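Local coordinates for protein PA-I Galactophilic Lectin (Enterobacter cloacae, PDB 6YGQ) that probably binds galactose-containing sugars through a bound calcium ion, as a PA-IL-like lectin domain, at residues G112-F117 with V134-E139. Residues are numbered along the deposited sequence; the frame is centred on the assembly and turned at random.
Sequences GTLTLF and VEVYRE
Leu116 lays its CD1 methyl over Val134, 3.6 Å from CG1 and a little farther from CB, the two side chains slanting past one another. With CG anti to the carbonyl carbon (chi1 -61°), the branch of Leu116 leans towards the valines. The same methyl also lies 4.3 Å from CG2 of Val136, so that one carbon bridges two valines a full strand repeat apart. Leu114 comes at Val136 more squarely: its CD2 and the CG2 of Val136 meet tip to tip at 4.2 Å. All four side chains are buried, and methyl groups make each of the closest approaches. No hydrogen bond joins the two strands, whose axes come no nearer than 10.3 Å and run nearly antiparallel, at 155°; they lie in different sheets and face each other across the interior. Residues 112-117 hydrogen-bond along their backbone to strand 38-44, while Trp26 and Val30 of strand 24-31 extend the apolar surroundings of Leu116, and Ile52 and Ala54 of strand 49-59 those of Val134. On the other side of residues 134-139, Tyr137 passes its OH to Glu135 OE1 in a short bond of 2.5 Å, arriving from above the carboxylate plane, and its ring meets that of Tyr104 of the second subunit. Leucines from one sheet packed against valines from the other form part of the hydrophobic interior of a beta-sandwich, the jelly-roll-like fold of PA-IL-type lectins.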
loop_
_atom_site.group_PDB
_atom_site.type_symbol
_atom_site.label_atom_id
_atom_site.label_comp_id
_atom_site.label_asym_id
_atom_site.label_seq_id
_atom_site.Cartn_x
_atom_site.Cartn_y
_atom_site.Cartn_z
ATOM N N GLY A 112 -1.631 22.141 11.834
ATOM C CA GLY A 112 -1.489 22.642 10.484
ATOM C C GLY A 112 -2.422 21.919 9.540
ATOM O O GLY A 112 -3.161 21.013 9.925
ATOM N N THR A 113 -2.372 22.350 8.283
ATOM C CA THR A 113 -3.158 21.738 7.223
ATOM C C THR A 113 -2.326 20.669 6.528
ATOM O O THR A 113 -1.151 20.894 6.209
ATOM C CB THR A 113 -3.628 22.783 6.215
ATOM O OG1 THR A 113 -4.426 23.763 6.889
ATOM C CG2 THR A 113 -4.453 22.132 5.111
ATOM N N LEU A 114 -2.941 19.516 6.291
ATOM C CA LEU A 114 -2.242 18.366 5.743
ATOM C C LEU A 114 -2.089 18.489 4.234
ATOM O O LEU A 114 -3.073 18.679 3.511
ATOM C CB LEU A 114 -2.997 17.081 6.084
ATOM C CG LEU A 114 -2.489 15.781 5.455
ATOM C CD1 LEU A 114 -1.095 15.465 5.963
ATOM C CD2 LEU A 114 -3.443 14.627 5.742
ATOM N N THR A 115 -0.852 18.367 3.768
ATOM C CA THR A 115 -0.539 18.222 2.355
ATOM C C THR A 115 0.044 16.835 2.123
ATOM O O THR A 115 0.766 16.301 2.973
ATOM C CB THR A 115 0.442 19.302 1.897
ATOM O OG1 THR A 115 -0.257 20.548 1.788
ATOM C CG2 THR A 115 1.058 18.955 0.550
ATOM N N LEU A 116 -0.298 16.244 0.986
ATOM C CA LEU A 116 0.246 14.964 0.554
ATOM C C LEU A 116 0.941 15.192 -0.779
ATOM O O LEU A 116 0.377 15.834 -1.671
ATOM C CB LEU A 116 -0.859 13.915 0.438
ATOM C CG LEU A 116 -1.591 13.629 1.753
ATOM C CD1 LEU A 116 -2.923 12.933 1.510
ATOM C CD2 LEU A 116 -0.711 12.798 2.678
ATOM N N PHE A 117 2.170 14.699 -0.909
ATOM C CA PHE A 117 2.955 14.988 -2.097
ATOM C C PHE A 117 3.773 13.774 -2.507
ATOM O O PHE A 117 4.065 12.887 -1.701
ATOM C CB PHE A 117 3.858 16.230 -1.885
ATOM C CG PHE A 117 5.054 15.993 -0.997
ATOM C CD1 PHE A 117 4.942 16.073 0.382
ATOM C CD2 PHE A 117 6.296 15.720 -1.546
ATOM C CE1 PHE A 117 6.045 15.867 1.197
ATOM C CE2 PHE A 117 7.402 15.508 -0.739
ATOM C CZ PHE A 117 7.277 15.584 0.634
ATOM N N VAL A 134 -5.351 8.440 -2.367
ATOM C CA VAL A 134 -5.066 8.498 -0.939
ATOM C C VAL A 134 -6.353 8.755 -0.170
ATOM O O VAL A 134 -7.161 9.607 -0.556
ATOM C CB VAL A 134 -4.023 9.588 -0.611
ATOM C CG1 VAL A 134 -3.620 9.507 0.853
ATOM C CG2 VAL A 134 -2.806 9.467 -1.518
ATOM N N GLU A 135 -6.537 8.018 0.925
ATOM C CA GLU A 135 -7.640 8.213 1.853
ATOM C C GLU A 135 -7.085 8.598 3.220
ATOM O O GLU A 135 -6.016 8.130 3.622
ATOM C CB GLU A 135 -8.497 6.943 1.980
ATOM C CG GLU A 135 -9.040 6.406 0.662
ATOM C CD GLU A 135 -9.396 4.926 0.728
ATOM O OE1 GLU A 135 -9.509 4.380 1.849
ATOM O OE2 GLU A 135 -9.567 4.307 -0.344
ATOM N N VAL A 136 -7.817 9.454 3.934
ATOM C CA VAL A 136 -7.435 9.897 5.272
ATOM C C VAL A 136 -8.616 9.686 6.209
ATOM O O VAL A 136 -9.735 10.124 5.911
ATOM C CB VAL A 136 -6.996 11.374 5.291
ATOM C CG1 VAL A 136 -6.504 11.766 6.681
ATOM C CG2 VAL A 136 -5.920 11.624 4.250
ATOM N N TYR A 137 -8.363 9.038 7.344
ATOM C CA TYR A 137 -9.389 8.706 8.322
ATOM C C TYR A 137 -9.040 9.302 9.677
ATOM O O TYR A 137 -7.867 9.363 10.056
ATOM C CB TYR A 137 -9.543 7.183 8.464
ATOM C CG TYR A 137 -9.980 6.495 7.197
ATOM C CD1 TYR A 137 -9.050 6.070 6.256
ATOM C CD2 TYR A 137 -11.323 6.275 6.936
ATOM C CE1 TYR A 137 -9.451 5.445 5.093
ATOM C CE2 TYR A 137 -11.732 5.653 5.778
ATOM C CZ TYR A 137 -10.793 5.238 4.862
ATOM O OH TYR A 137 -11.207 4.617 3.707
ATOM N N ARG A 138 -10.066 9.737 10.403
ATOM C CA ARG A 138 -9.916 10.187 11.780
ATOM C C ARG A 138 -10.111 8.997 12.713
ATOM O O ARG A 138 -11.086 8.250 12.576
ATOM C CB ARG A 138 -10.926 11.290 12.098
ATOM C CG ARG A 138 -10.739 11.951 13.457
ATOM C CD ARG A 138 -9.904 13.225 13.361
ATOM N NE ARG A 138 -10.514 14.232 12.495
ATOM C CZ ARG A 138 -10.012 15.446 12.281
ATOM N NH1 ARG A 138 -8.884 15.817 12.872
ATOM N NH2 ARG A 138 -10.640 16.290 11.474
ATOM N N GLU A 139 -9.185 8.818 13.651
ATOM C CA GLU A 139 -9.227 7.700 14.579
ATOM C C GLU A 139 -9.518 8.188 15.993
ATOM O O GLU A 139 -9.247 9.337 16.351
ATOM C CB GLU A 139 -7.907 6.917 14.574
ATOM C CG GLU A 139 -7.454 6.444 13.207
ATOM C CD GLU A 139 -8.197 5.211 12.727
ATOM O OE1 GLU A 139 -9.266 4.891 13.288
ATOM O OE2 GLU A 139 -7.708 4.561 11.780
#